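Local coordinates for protein erythrocyte binding antigen 140 (Plasmodium falciparum, PDB 4GF2) that probably binds a receptor on the host erythrocyte surface through a region containing two Duffy-binding-like domains, as an adhesin used by the malaria parasite during invasion, at residues S51-M56 and K116-K121; E57-I62 and N99-D104; N68-L73 and R91-D96; K145-L150 and P170-Q175. The protein carries 3 engineered substitutions. All blocks are in the same frame, centred on the assembly; numbering follows the deposited sequence.

Contact 1. Residues S51-M56 and K116-K121; sequences SRLETM and KGYINK
Tyr118 swings its CG anti to the backbone N (chi1 -174°), while Leu53 holds CG anti to its own carbonyl carbon (chi1 -57°), and with these torsions the phenol ring and the leucine meet between a loop and a helix of the first Duffy-binding-like domain. The loop, 51-56, leads into helix 56-78, and its turn is an ST turn: Ser51 OG accepts from Leu53 N at 3.1 Å. This local bond ties the serine side chain down while its carbonyl accepts from helix 110-127. The hydroxyl of Tyr118 donates to that carbonyl, and Ser51 O lies at the ring's edge, near its plane. Along the ring, away from the hydroxyl, the contact turns apolar. One methyl branch of Leu53, CD1, reaches Tyr118 CE2 at 3.4 Å, the two side chains crossing at a slant. The other branch, CD2, is turned to helix 56-78, where it packs on Ile62, and Leu53 O is bonded by Tyr126 from a later turn of helix 110-127. A loop with little regular structure is thus gripped by polar and apolar contacts together. The tyrosine bond itself, Tyr118 OH to Ser51 O, measures 3.0 Å and lies in the carbonyl plane, on a lone pair, with a C=O...donor angle of 139°.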
loop_
_atom_site.group_PDB
_atom_site.type_symbol
_atom_site.label_atom_id
_atom_site.label_comp_id
_atom_site.label_asym_id
_atom_site.label_seq_id
_atom_site.Cartn_x
_atom_site.Cartn_y
_atom_site.Cartn_z
ATOM N N SER A 51 -44.693 -12.079 -25.867
ATOM C CA SER A 51 -45.704 -13.010 -26.349
ATOM C C SER A 51 -46.768 -13.257 -25.288
ATOM O O SER A 51 -46.481 -13.254 -24.091
ATOM C CB SER A 51 -45.055 -14.335 -26.756
ATOM O OG SER A 51 -46.034 -15.284 -27.146
ATOM N N ARG A 52 -48.001 -13.465 -25.734
ATOM C CA ARG A 52 -49.089 -13.799 -24.825
ATOM C C ARG A 52 -48.977 -15.249 -24.357
ATOM O O ARG A 52 -49.664 -15.660 -23.421
ATOM C CB ARG A 52 -50.435 -13.573 -25.509
ATOM C CG ARG A 52 -50.671 -12.139 -25.949
ATOM C CD ARG A 52 -51.953 -12.006 -26.757
ATOM N NE ARG A 52 -52.179 -10.633 -27.204
ATOM C CZ ARG A 52 -51.589 -10.076 -28.259
ATOM N NH1 ARG A 52 -50.722 -10.767 -28.992
ATOM N NH2 ARG A 52 -51.861 -8.820 -28.583
ATOM N N LEU A 53 -48.106 -16.017 -25.008
ATOM C CA LEU A 53 -47.917 -17.423 -24.667
ATOM C C LEU A 53 -49.272 -18.118 -24.592
ATOM O O LEU A 53 -49.572 -18.837 -23.638
ATOM C CB LEU A 53 -47.164 -17.548 -23.342
ATOM C CG LEU A 53 -45.805 -16.845 -23.304
ATOM C CD1 LEU A 53 -45.163 -16.976 -21.934
ATOM C CD2 LEU A 53 -44.881 -17.402 -24.377
ATOM N N GLU A 54 -50.082 -17.897 -25.623
ATOM C CA GLU A 54 -51.475 -18.333 -25.638
ATOM C C GLU A 54 -51.600 -19.833 -25.410
ATOM O O GLU A 54 -52.474 -20.286 -24.673
ATOM C CB GLU A 54 -52.146 -17.968 -26.968
ATOM C CG GLU A 54 -51.863 -16.553 -27.459
ATOM C CD GLU A 54 -50.619 -16.470 -28.324
ATOM O OE1 GLU A 54 -50.166 -17.525 -28.811
ATOM O OE2 GLU A 54 -50.088 -15.357 -28.510
ATOM N N THR A 55 -50.726 -20.598 -26.053
ATOM C CA THR A 55 -50.782 -22.050 -25.980
ATOM C C THR A 55 -49.415 -22.625 -25.637
ATOM O O THR A 55 -48.417 -21.903 -25.589
ATOM C CB THR A 55 -51.234 -22.648 -27.317
ATOM O OG1 THR A 55 -50.242 -22.387 -28.316
ATOM C CG2 THR A 55 -52.566 -22.043 -27.753
ATOM N N MET A 56 -49.373 -23.931 -25.402
ATOM C CA MET A 56 -48.119 -24.602 -25.095
ATOM C C MET A 56 -47.237 -24.651 -26.334
ATOM O O MET A 56 -46.011 -24.577 -26.237
ATOM C CB MET A 56 -48.376 -26.017 -24.584
ATOM C CG MET A 56 -49.168 -26.075 -23.288
ATOM S SD MET A 56 -48.386 -27.115 -22.041
ATOM C CE MET A 56 -49.801 -28.006 -21.425
ATOM N N LYS A 116 -39.665 -15.407 -15.056
ATOM C CA LYS A 116 -39.929 -16.580 -14.230
ATOM C C LYS A 116 -41.374 -16.580 -13.718
ATOM O O LYS A 116 -42.102 -17.559 -13.885
ATOM C CB LYS A 116 -38.953 -16.616 -13.053
ATOM C CG LYS A 116 -39.273 -17.675 -12.011
ATOM C CD LYS A 116 -38.818 -17.243 -10.625
ATOM C CE LYS A 116 -39.456 -18.097 -9.539
ATOM N NZ LYS A 116 -39.044 -17.669 -8.175
ATOM N N GLY A 117 -41.781 -15.481 -13.089
ATOM C CA GLY A 117 -43.130 -15.356 -12.564
ATOM C C GLY A 117 -44.190 -15.472 -13.644
ATOM O O GLY A 117 -45.254 -16.056 -13.430
ATOM N N TYR A 118 -43.900 -14.907 -14.809
ATOM C CA TYR A 118 -44.816 -14.965 -15.939
ATOM C C TYR A 118 -44.952 -16.396 -16.455
ATOM O O TYR A 118 -46.060 -16.875 -16.701
ATOM C CB TYR A 118 -44.317 -14.048 -17.056
ATOM C CG TYR A 118 -45.269 -13.910 -18.220
ATOM C CD1 TYR A 118 -46.610 -13.602 -18.016
ATOM C CD2 TYR A 118 -44.825 -14.066 -19.525
ATOM C CE1 TYR A 118 -47.482 -13.467 -19.082
ATOM C CE2 TYR A 118 -45.689 -13.935 -20.596
ATOM C CZ TYR A 118 -47.016 -13.635 -20.369
ATOM O OH TYR A 118 -47.874 -13.501 -21.434
ATOM N N ILE A 119 -43.821 -17.076 -16.622
ATOM C CA ILE A 119 -43.829 -18.455 -17.094
ATOM C C ILE A 119 -44.623 -19.337 -16.134
ATOM O O ILE A 119 -45.385 -20.200 -16.567
ATOM C CB ILE A 119 -42.396 -19.002 -17.273
ATOM C CG1 ILE A 119 -41.758 -18.388 -18.523
ATOM C CG2 ILE A 119 -42.408 -20.515 -17.395
ATOM C CD1 ILE A 119 -40.284 -18.729 -18.712
ATOM N N ASN A 120 -44.460 -19.109 -14.834
ATOM C CA ASN A 120 -45.221 -19.858 -13.837
ATOM C C ASN A 120 -46.717 -19.598 -13.946
ATOM O O ASN A 120 -47.531 -20.509 -13.793
ATOM C CB ASN A 120 -44.744 -19.523 -12.424
ATOM C CG ASN A 120 -43.411 -20.159 -12.097
ATOM O OD1 ASN A 120 -42.995 -21.120 -12.744
ATOM N ND2 ASN A 120 -42.734 -19.631 -11.087
ATOM N N LYS A 121 -47.077 -18.348 -14.210
ATOM C CA LYS A 121 -48.479 -17.976 -14.324
ATOM C C LYS A 121 -49.100 -18.652 -15.540
ATOM O O LYS A 121 -50.239 -19.108 -15.493
ATOM C CB LYS A 121 -48.620 -16.452 -14.412
ATOM C CG LYS A 121 -50.056 -15.955 -14.432
ATOM C CD LYS A 121 -50.568 -15.765 -15.850
ATOM C CE LYS A 121 -52.050 -15.424 -15.866
ATOM N NZ LYS A 121 -52.530 -15.125 -17.242
#

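Contact 2. Residues E57-I62 and N99-D104; sequences EKFKEI and NSFIGD
Phe59 and Phe101 hold their backbones well apart, with CA atoms 12.4 Å from each other, the nearest such pair between the helical segment 57-62 and segment 99-104, where helix 83-101 gives way to a loop. The two phenylalanines span that distance from opposite directions, in the helical core of this Duffy-binding-like domain. Both carry CG anti to the backbone N (chi1 172° in Phe59, 180° in Phe101), which sends each ring out from its backbone toward the other. The ring planes are not far from parallel, 28° apart, yet they are slid past one another with centroids separated by 5.8 Å, so the rings meet obliquely and barely overlap rather than stacking. No hydrogen bond crosses between the segments; the pair is buried and apolar. Other aromatic rings pack against it: Phe123 and Trp142 meet Phe59 edge-to-face, and Trp142 also meets the ring of Phe101. Ile119 of helix 110-127 packs against both phenylalanines, so four helices contribute to the cluster. Along helix 56-78, Lys58 NZ and Glu61 OE1 form a salt bridge whose hydrogen bond is weak. Within the aromatic pair the shortest approach is from Phe59 CZ to Phe101 CE1, at 3.5 Å, and Phe101 CZ follows at 4.0 Å from the same Phe59 CZ.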
loop_
_atom_site.group_PDB
_atom_site.type_symbol
_atom_site.label_atom_id
_atom_site.label_comp_id
_atom_site.label_asym_id
_atom_site.label_seq_id
_atom_site.Cartn_x
_atom_site.Cartn_y
_atom_site.Cartn_z
ATOM N N GLU A 57 -47.862 -24.782 -27.500
ATOM C CA GLU A 57 -47.124 -24.756 -28.754
ATOM C C GLU A 57 -46.377 -23.433 -28.852
ATOM O O GLU A 57 -45.203 -23.397 -29.213
ATOM C CB GLU A 57 -48.064 -24.921 -29.951
ATOM C CG GLU A 57 -48.821 -26.242 -29.974
ATOM C CD GLU A 57 -49.577 -26.463 -31.273
ATOM O OE1 GLU A 57 -49.136 -25.936 -32.317
ATOM O OE2 GLU A 57 -50.615 -27.162 -31.251
ATOM N N LYS A 58 -47.063 -22.348 -28.510
ATOM C CA LYS A 58 -46.462 -21.026 -28.568
ATOM C C LYS A 58 -45.300 -20.932 -27.588
ATOM O O LYS A 58 -44.214 -20.475 -27.943
ATOM C CB LYS A 58 -47.501 -19.949 -28.256
ATOM C CG LYS A 58 -47.064 -18.542 -28.632
ATOM C CD LYS A 58 -46.804 -18.427 -30.126
ATOM C CE LYS A 58 -46.511 -16.996 -30.535
ATOM N NZ LYS A 58 -46.208 -16.897 -31.989
ATOM N N PHE A 59 -45.528 -21.373 -26.355
ATOM C CA PHE A 59 -44.482 -21.349 -25.340
ATOM C C PHE A 59 -43.237 -22.081 -25.831
ATOM O O PHE A 59 -42.115 -21.633 -25.606
ATOM C CB PHE A 59 -44.965 -21.978 -24.033
ATOM C CG PHE A 59 -43.874 -22.160 -23.019
ATOM C CD1 PHE A 59 -43.457 -21.099 -22.233
ATOM C CD2 PHE A 59 -43.251 -23.388 -22.863
ATOM C CE1 PHE A 59 -42.442 -21.259 -21.306
ATOM C CE2 PHE A 59 -42.236 -23.556 -21.937
ATOM C CZ PHE A 59 -41.832 -22.486 -21.156
ATOM N N LYS A 60 -43.447 -23.210 -26.497
ATOM C CA LYS A 60 -42.352 -23.988 -27.059
ATOM C C LYS A 60 -41.635 -23.173 -28.124
ATOM O O LYS A 60 -40.407 -23.097 -28.141
ATOM C CB LYS A 60 -42.893 -25.285 -27.664
ATOM C CG LYS A 60 -41.879 -26.089 -28.459
ATOM C CD LYS A 60 -40.698 -26.512 -27.602
ATOM C CE LYS A 60 -39.743 -27.414 -28.371
ATOM N NZ LYS A 60 -40.348 -28.736 -28.712
ATOM N N GLU A 61 -42.415 -22.557 -29.006
ATOM C CA GLU A 61 -41.869 -21.775 -30.106
ATOM C C GLU A 61 -41.010 -20.625 -29.595
ATOM O O GLU A 61 -39.951 -20.335 -30.152
ATOM C CB GLU A 61 -42.997 -21.218 -30.971
ATOM C CG GLU A 61 -42.514 -20.327 -32.103
ATOM C CD GLU A 61 -43.624 -19.493 -32.699
ATOM O OE1 GLU A 61 -44.804 -19.871 -32.538
ATOM O OE2 GLU A 61 -43.317 -18.454 -33.318
ATOM N N ILE A 62 -41.473 -19.968 -28.537
ATOM C CA ILE A 62 -40.749 -18.840 -27.964
ATOM C C ILE A 62 -39.488 -19.311 -27.251
ATOM O O ILE A 62 -38.480 -18.605 -27.216
ATOM C CB ILE A 62 -41.627 -18.049 -26.973
ATOM C CG1 ILE A 62 -42.848 -17.466 -27.691
ATOM C CG2 ILE A 62 -40.822 -16.938 -26.310
ATOM C CD1 ILE A 62 -42.509 -16.535 -28.846
ATOM N N ASN A 99 -32.179 -24.648 -15.499
ATOM C CA ASN A 99 -32.234 -24.484 -14.053
ATOM C C ASN A 99 -33.092 -23.309 -13.590
ATOM O O ASN A 99 -33.694 -23.364 -12.525
ATOM C CB ASN A 99 -30.820 -24.391 -13.486
ATOM C CG ASN A 99 -30.109 -25.730 -13.496
ATOM O OD1 ASN A 99 -30.752 -26.776 -13.541
ATOM N ND2 ASN A 99 -28.786 -25.707 -13.448
ATOM N N SER A 100 -33.157 -22.251 -14.389
ATOM C CA SER A 100 -34.036 -21.132 -14.071
ATOM C C SER A 100 -35.480 -21.484 -14.413
ATOM O O SER A 100 -36.418 -20.821 -13.965
ATOM C CB SER A 100 -33.609 -19.876 -14.829
ATOM O OG SER A 100 -33.685 -20.071 -16.229
ATOM N N PHE A 101 -35.650 -22.531 -15.213
ATOM C CA PHE A 101 -36.977 -22.990 -15.588
ATOM C C PHE A 101 -37.544 -23.956 -14.549
ATOM O O PHE A 101 -38.752 -23.974 -14.314
ATOM C CB PHE A 101 -36.940 -23.656 -16.966
ATOM C CG PHE A 101 -38.277 -24.157 -17.432
ATOM C CD1 PHE A 101 -39.309 -23.272 -17.698
ATOM C CD2 PHE A 101 -38.502 -25.513 -17.606
ATOM C CE1 PHE A 101 -40.543 -23.729 -18.124
ATOM C CE2 PHE A 101 -39.731 -25.977 -18.037
ATOM C CZ PHE A 101 -40.753 -25.085 -18.295
ATOM N N ILE A 102 -36.675 -24.748 -13.920
ATOM C CA ILE A 102 -37.128 -25.769 -12.975
ATOM C C ILE A 102 -36.905 -25.377 -11.514
ATOM O O ILE A 102 -36.883 -26.235 -10.631
ATOM C CB ILE A 102 -36.466 -27.139 -13.242
ATOM C CG1 ILE A 102 -34.959 -27.078 -12.979
ATOM C CG2 ILE A 102 -36.751 -27.590 -14.667
ATOM C CD1 ILE A 102 -34.253 -28.409 -13.165
ATOM N N GLY A 103 -36.749 -24.080 -11.265
ATOM C CA GLY A 103 -36.685 -23.566 -9.907
ATOM C C GLY A 103 -35.382 -23.831 -9.174
ATOM O O GLY A 103 -35.378 -24.027 -7.962
ATOM N N ASP A 104 -34.270 -23.834 -9.901
ATOM C CA ASP A 104 -32.955 -23.959 -9.279
ATOM C C ASP A 104 -32.055 -22.821 -9.753
ATOM O O ASP A 104 -31.116 -23.029 -10.519
ATOM C CB ASP A 104 -32.326 -25.314 -9.608
ATOM C CG ASP A 104 -30.944 -25.479 -8.997
ATOM O OD1 ASP A 104 -30.669 -24.836 -7.965
ATOM O OD2 ASP A 104 -30.130 -26.247 -9.555
#

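Contact 3. Residues N68-L73 and R91-D96; sequences NTEAKL and RNSFSD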
loop_
_atom_site.group_PDB
_atom_site.type_symbol
_atom_site.label_atom_id
_atom_site.label_comp_id
_atom_site.label_asym_id
_atom_site.label_seq_id
_atom_site.Cartn_x
_atom_site.Cartn_y
_atom_site.Cartn_z
ATOM N N ASN A 68 -31.942 -20.189 -29.419
ATOM C CA ASN A 68 -31.283 -19.937 -30.695
ATOM C C ASN A 68 -30.729 -18.515 -30.766
ATOM O O ASN A 68 -29.658 -18.283 -31.328
ATOM C CB ASN A 68 -32.263 -20.189 -31.846
ATOM C CG ASN A 68 -31.661 -19.895 -33.203
ATOM O OD1 ASN A 68 -31.749 -18.777 -33.700
ATOM N ND2 ASN A 68 -31.047 -20.902 -33.809
ATOM N N THR A 69 -31.453 -17.563 -30.185
ATOM C CA THR A 69 -31.007 -16.177 -30.181
ATOM C C THR A 69 -29.826 -16.026 -29.231
ATOM O O THR A 69 -28.837 -15.363 -29.553
ATOM C CB THR A 69 -32.132 -15.205 -29.772
ATOM O OG1 THR A 69 -33.220 -15.308 -30.698
ATOM C CG2 THR A 69 -31.626 -13.773 -29.772
ATOM N N GLU A 70 -29.929 -16.655 -28.066
ATOM C CA GLU A 70 -28.845 -16.643 -27.091
ATOM C C GLU A 70 -27.539 -17.090 -27.746
ATOM O O GLU A 70 -26.486 -16.503 -27.509
ATOM C CB GLU A 70 -29.190 -17.546 -25.904
ATOM C CG GLU A 70 -28.044 -17.761 -24.919
ATOM C CD GLU A 70 -27.710 -16.522 -24.109
ATOM O OE1 GLU A 70 -28.468 -15.526 -24.183
ATOM O OE2 GLU A 70 -26.684 -16.551 -23.394
ATOM N N ALA A 71 -27.617 -18.121 -28.584
ATOM C CA ALA A 71 -26.445 -18.625 -29.301
ATOM C C ALA A 71 -25.821 -17.573 -30.231
ATOM O O ALA A 71 -24.618 -17.319 -30.163
ATOM C CB ALA A 71 -26.811 -19.867 -30.087
ATOM N N LYS A 72 -26.632 -16.967 -31.097
ATOM C CA LYS A 72 -26.147 -15.908 -31.984
ATOM C C LYS A 72 -25.420 -14.831 -31.195
ATOM O O LYS A 72 -24.306 -14.429 -31.538
ATOM C CB LYS A 72 -27.299 -15.239 -32.737
ATOM C CG LYS A 72 -27.942 -16.071 -33.823
ATOM C CD LYS A 72 -28.890 -15.218 -34.649
ATOM C CE LYS A 72 -29.714 -16.052 -35.616
ATOM N NZ LYS A 72 -30.601 -15.187 -36.447
ATOM N N LEU A 73 -26.073 -14.349 -30.142
ATOM C CA LEU A 73 -25.541 -13.239 -29.371
ATOM C C LEU A 73 -24.248 -13.646 -28.672
ATOM O O LEU A 73 -23.322 -12.849 -28.556
ATOM C CB LEU A 73 -26.589 -12.734 -28.377
ATOM C CG LEU A 73 -27.804 -12.070 -29.034
ATOM C CD1 LEU A 73 -28.882 -11.743 -28.013
ATOM C CD2 LEU A 73 -27.394 -10.808 -29.775
ATOM N N ARG A 91 -22.973 -23.985 -23.593
ATOM C CA ARG A 91 -23.381 -25.061 -22.710
ATOM C C ARG A 91 -23.913 -24.503 -21.397
ATOM O O ARG A 91 -24.961 -24.929 -20.909
ATOM C CB ARG A 91 -22.201 -26.005 -22.453
ATOM C CG ARG A 91 -21.601 -26.597 -23.729
ATOM C CD ARG A 91 -20.314 -27.366 -23.460
ATOM N NE ARG A 91 -20.563 -28.584 -22.696
ATOM C CZ ARG A 91 -21.030 -29.714 -23.222
ATOM N NH1 ARG A 91 -21.307 -29.793 -24.521
ATOM N NH2 ARG A 91 -21.230 -30.765 -22.444
ATOM N N ASN A 92 -23.195 -23.540 -20.832
ATOM C CA ASN A 92 -23.566 -22.999 -19.532
ATOM C C ASN A 92 -24.851 -22.195 -19.590
ATOM O O ASN A 92 -25.601 -22.146 -18.618
ATOM C CB ASN A 92 -22.431 -22.161 -18.957
ATOM C CG ASN A 92 -21.262 -23.007 -18.527
ATOM O OD1 ASN A 92 -21.395 -24.218 -18.362
ATOM N ND2 ASN A 92 -20.111 -22.380 -18.336
ATOM N N SER A 93 -25.117 -21.572 -20.730
ATOM C CA SER A 93 -26.368 -20.848 -20.882
ATOM C C SER A 93 -27.526 -21.816 -21.058
ATOM O O SER A 93 -28.620 -21.570 -20.553
ATOM C CB SER A 93 -26.305 -19.862 -22.044
ATOM O OG SER A 93 -25.770 -18.627 -21.604
ATOM N N PHE A 94 -27.291 -22.918 -21.767
ATOM C CA PHE A 94 -28.330 -23.930 -21.924
ATOM C C PHE A 94 -28.732 -24.463 -20.554
ATOM O O PHE A 94 -29.911 -24.685 -20.276
ATOM C CB PHE A 94 -27.858 -25.082 -22.807
ATOM C CG PHE A 94 -28.879 -26.177 -22.966
ATOM C CD1 PHE A 94 -29.969 -26.011 -23.802
ATOM C CD2 PHE A 94 -28.748 -27.370 -22.278
ATOM C CE1 PHE A 94 -30.905 -27.010 -23.952
ATOM C CE2 PHE A 94 -29.685 -28.374 -22.424
ATOM C CZ PHE A 94 -30.761 -28.194 -23.266
ATOM N N SER A 95 -27.739 -24.659 -19.698
ATOM C CA SER A 95 -27.982 -25.190 -18.369
ATOM C C SER A 95 -28.787 -24.207 -17.527
ATOM O O SER A 95 -29.637 -24.615 -16.740
ATOM C CB SER A 95 -26.658 -25.511 -17.682
ATOM O OG SER A 95 -25.924 -26.451 -18.440
ATOM N N ASP A 96 -28.521 -22.915 -17.695
ATOM C CA ASP A 96 -29.252 -21.890 -16.954
ATOM C C ASP A 96 -30.693 -21.772 -17.443
ATOM O O ASP A 96 -31.596 -21.496 -16.653
ATOM C CB ASP A 96 -28.546 -20.537 -17.043
ATOM C CG ASP A 96 -27.391 -20.419 -16.068
ATOM O OD1 ASP A 96 -27.474 -21.020 -14.979
ATOM O OD2 ASP A 96 -26.402 -19.726 -16.387
#
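Glu70 and Ser93 join helix 56-78 to helix 83-101 at a point where the CA atoms of the two residues are 7.9 Å apart. The polar part of the contact is a single hydrogen bond, with Ser93 OG donating to Glu70 OE2 at 2.9 Å. The hydroxyl comes to the oxygen on its anti side, 34° out of the carboxylate plane. The glutamate gets there by a bend at chi2 (70°), which turns the carboxylate so that OE2 meets the hydroxyl. Nonpolar contact is slight: Glu70 CG rests against Ser93 CB at 4.0 Å, beside the bond. Charged partners reach this buried pair. Glu70 OE1 takes a salt bridge from Lys17 and a hydrogen bond from the backbone N of Cys44, and Arg39 donates to Ser93 OG. Both carboxylate oxygens are thus engaged, and the nearby lysine and arginine would be expected to favour the ionised form of the glutamate. Ser93 relays between the arginine and the acid, using its oxygen as acceptor and its proton as donor. Such a buried polar network, linking two consecutive helices that run in broadly opposing directions at a slant to the N-terminal part of the chain, belongs here to the helical bundle of a Duffy-binding-like domain.

Contact 4. Residues K145-L150 and P170-Q175; sequences KNKANL and PAEEPQ
Lys147 and Glu172 touch through one salt bridge, and nearly all the close contact lies in its last few atoms. Lys147 NZ donates to Glu172 OE2 at 2.8 Å, arriving from above the carboxylate, 51° out of its plane. The lysine CG sits between the backbone N and the carbonyl carbon (chi1 64°), and from there the chain runs extended to meet the glutamate at about a right angle. Its methylene CD also lies 3.5 Å from Glu172 OE2, so the aliphatic stem lines the approach. The rest is loose and faces the surface. Glu172 is exposed; its other oxygen, OE1, bonds a glycerol probably left from crystallisation and makes a long, weak ion pair with Arg98. Lys147 NZ is shared with Glu144, one turn earlier on its helix, so the ammonium has two acidic partners. The bridge joins the loop ahead of helix 175-202 to helix 132-155, while Pro170, nearer the start of that loop, packs on Phe94 and Arg91 of helix 83-101.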
loop_
_atom_site.group_PDB
_atom_site.type_symbol
_atom_site.label_atom_id
_atom_site.label_comp_id
_atom_site.label_asym_id
_atom_site.label_seq_id
_atom_site.Cartn_x
_atom_site.Cartn_y
_atom_site.Cartn_z
ATOM N N LYS A 145 -38.905 -33.692 -21.910
ATOM C CA LYS A 145 -39.410 -34.055 -23.228
ATOM C C LYS A 145 -38.952 -33.108 -24.336
ATOM O O LYS A 145 -38.934 -33.482 -25.508
ATOM C CB LYS A 145 -40.938 -34.132 -23.192
ATOM C CG LYS A 145 -41.447 -35.356 -22.440
ATOM C CD LYS A 145 -42.727 -35.079 -21.672
ATOM C CE LYS A 145 -43.128 -36.290 -20.838
ATOM N NZ LYS A 145 -44.340 -36.049 -20.007
ATOM N N ASN A 146 -38.564 -31.892 -23.966
ATOM C CA ASN A 146 -38.249 -30.872 -24.957
ATOM C C ASN A 146 -36.772 -30.506 -25.043
ATOM O O ASN A 146 -36.355 -29.837 -25.986
ATOM C CB ASN A 146 -39.074 -29.615 -24.682
ATOM C CG ASN A 146 -40.544 -29.813 -24.975
ATOM O OD1 ASN A 146 -40.979 -29.685 -26.117
ATOM N ND2 ASN A 146 -41.318 -30.137 -23.946
ATOM N N LYS A 147 -35.983 -30.950 -24.069
ATOM C CA LYS A 147 -34.593 -30.520 -23.961
ATOM C C LYS A 147 -33.770 -30.869 -25.196
ATOM O O LYS A 147 -33.019 -30.035 -25.699
ATOM C CB LYS A 147 -33.934 -31.116 -22.714
ATOM C CG LYS A 147 -33.811 -32.627 -22.720
ATOM C CD LYS A 147 -33.214 -33.121 -21.416
ATOM C CE LYS A 147 -33.138 -34.632 -21.367
ATOM N NZ LYS A 147 -32.381 -35.097 -20.176
ATOM N N ALA A 148 -33.906 -32.099 -25.679
ATOM C CA ALA A 148 -33.125 -32.550 -26.825
ATOM C C ALA A 148 -33.346 -31.627 -28.015
ATOM O O ALA A 148 -32.396 -31.217 -28.682
ATOM C CB ALA A 148 -33.493 -33.972 -27.185
ATOM N N ASN A 149 -34.607 -31.297 -28.274
ATOM C CA ASN A 149 -34.950 -30.407 -29.373
ATOM C C ASN A 149 -34.483 -28.974 -29.120
ATOM O O ASN A 149 -34.036 -28.288 -30.040
ATOM C CB ASN A 149 -36.457 -30.443 -29.631
ATOM C CG ASN A 149 -36.893 -29.441 -30.678
ATOM O OD1 ASN A 149 -37.839 -28.681 -30.471
ATOM N ND2 ASN A 149 -36.196 -29.424 -31.809
ATOM N N LEU A 150 -34.577 -28.526 -27.873
ATOM C CA LEU A 150 -34.132 -27.184 -27.513
ATOM C C LEU A 150 -32.622 -27.029 -27.707
ATOM O O LEU A 150 -32.153 -26.024 -28.243
ATOM C CB LEU A 150 -34.512 -26.867 -26.065
ATOM C CG LEU A 150 -35.991 -26.573 -25.795
ATOM C CD1 LEU A 150 -36.264 -26.518 -24.303
ATOM C CD2 LEU A 150 -36.401 -25.267 -26.448
ATOM N N PRO A 170 -25.318 -30.970 -22.844
ATOM C CA PRO A 170 -24.651 -30.964 -21.538
ATOM C C PRO A 170 -25.345 -31.862 -20.522
ATOM O O PRO A 170 -26.574 -31.903 -20.474
ATOM C CB PRO A 170 -24.755 -29.497 -21.095
ATOM C CG PRO A 170 -25.035 -28.729 -22.333
ATOM C CD PRO A 170 -25.827 -29.638 -23.202
ATOM N N ALA A 171 -24.563 -32.578 -19.723
ATOM C CA ALA A 171 -25.123 -33.367 -18.636
ATOM C C ALA A 171 -25.810 -32.429 -17.652
ATOM O O ALA A 171 -25.419 -31.271 -17.505
ATOM C CB ALA A 171 -24.036 -34.173 -17.935
ATOM N N GLU A 172 -26.838 -32.939 -16.989
ATOM C CA GLU A 172 -27.597 -32.163 -16.019
ATOM C C GLU A 172 -26.906 -32.171 -14.662
ATOM O O GLU A 172 -26.563 -33.228 -14.138
ATOM C CB GLU A 172 -29.013 -32.729 -15.904
ATOM C CG GLU A 172 -29.807 -32.600 -17.197
ATOM C CD GLU A 172 -31.120 -33.348 -17.168
ATOM O OE1 GLU A 172 -31.376 -34.069 -16.182
ATOM O OE2 GLU A 172 -31.898 -33.215 -18.137
ATOM N N GLU A 173 -26.694 -30.982 -14.107
ATOM C CA GLU A 173 -26.064 -30.826 -12.802
ATOM C C GLU A 173 -26.676 -29.629 -12.085
ATOM O O GLU A 173 -27.190 -28.714 -12.726
ATOM C CB GLU A 173 -24.564 -30.574 -12.948
ATOM C CG GLU A 173 -23.808 -31.553 -13.818
ATOM C CD GLU A 173 -22.315 -31.267 -13.817
ATOM O OE1 GLU A 173 -21.683 -31.326 -14.891
ATOM O OE2 GLU A 173 -21.770 -30.977 -12.731
ATOM N N PRO A 174 -26.610 -29.620 -10.747
ATOM C CA PRO A 174 -27.062 -28.447 -9.995
ATOM C C PRO A 174 -26.392 -27.171 -10.491
ATOM O O PRO A 174 -25.230 -27.208 -10.901
ATOM C CB PRO A 174 -26.620 -28.765 -8.566
ATOM C CG PRO A 174 -26.625 -30.254 -8.506
ATOM C CD PRO A 174 -26.175 -30.712 -9.859
ATOM N N GLN A 175 -27.114 -26.056 -10.446
ATOM C CA GLN A 175 -26.598 -24.800 -10.969
ATOM C C GLN A 175 -25.284 -24.408 -10.304
ATOM O O GLN A 175 -24.345 -23.967 -10.972
ATOM C CB GLN A 175 -27.614 -23.673 -10.782
ATOM C CG GLN A 175 -27.107 -22.333 -11.289
ATOM C CD GLN A 175 -28.122 -21.226 -11.146
ATOM O OE1 GLN A 175 -28.468 -20.829 -10.037
ATOM N NE2 GLN A 175 -28.606 -20.716 -12.273
#

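From the N terminus, the chain enters helix 56-78 through the loop of contact 1, and the three contacts begun there nest like brackets. Contact 3 closes first, where helix 83-101 comes back past helix 56-78; contact 2 closes around it at the far end of the same two helices, and contact 1 closes outermost on helix 110-127. Contact 4 follows in series, closing a separate loop between helix 132-155 and the segment before helix 175-202. It is joined to contacts 2 and 3: Lys60 NZ meets Asn146 OD1, and Gln175 reaches both Asp96 and Asp104. All four lie within the first Duffy-binding-like domain, tying its successive helices into one body.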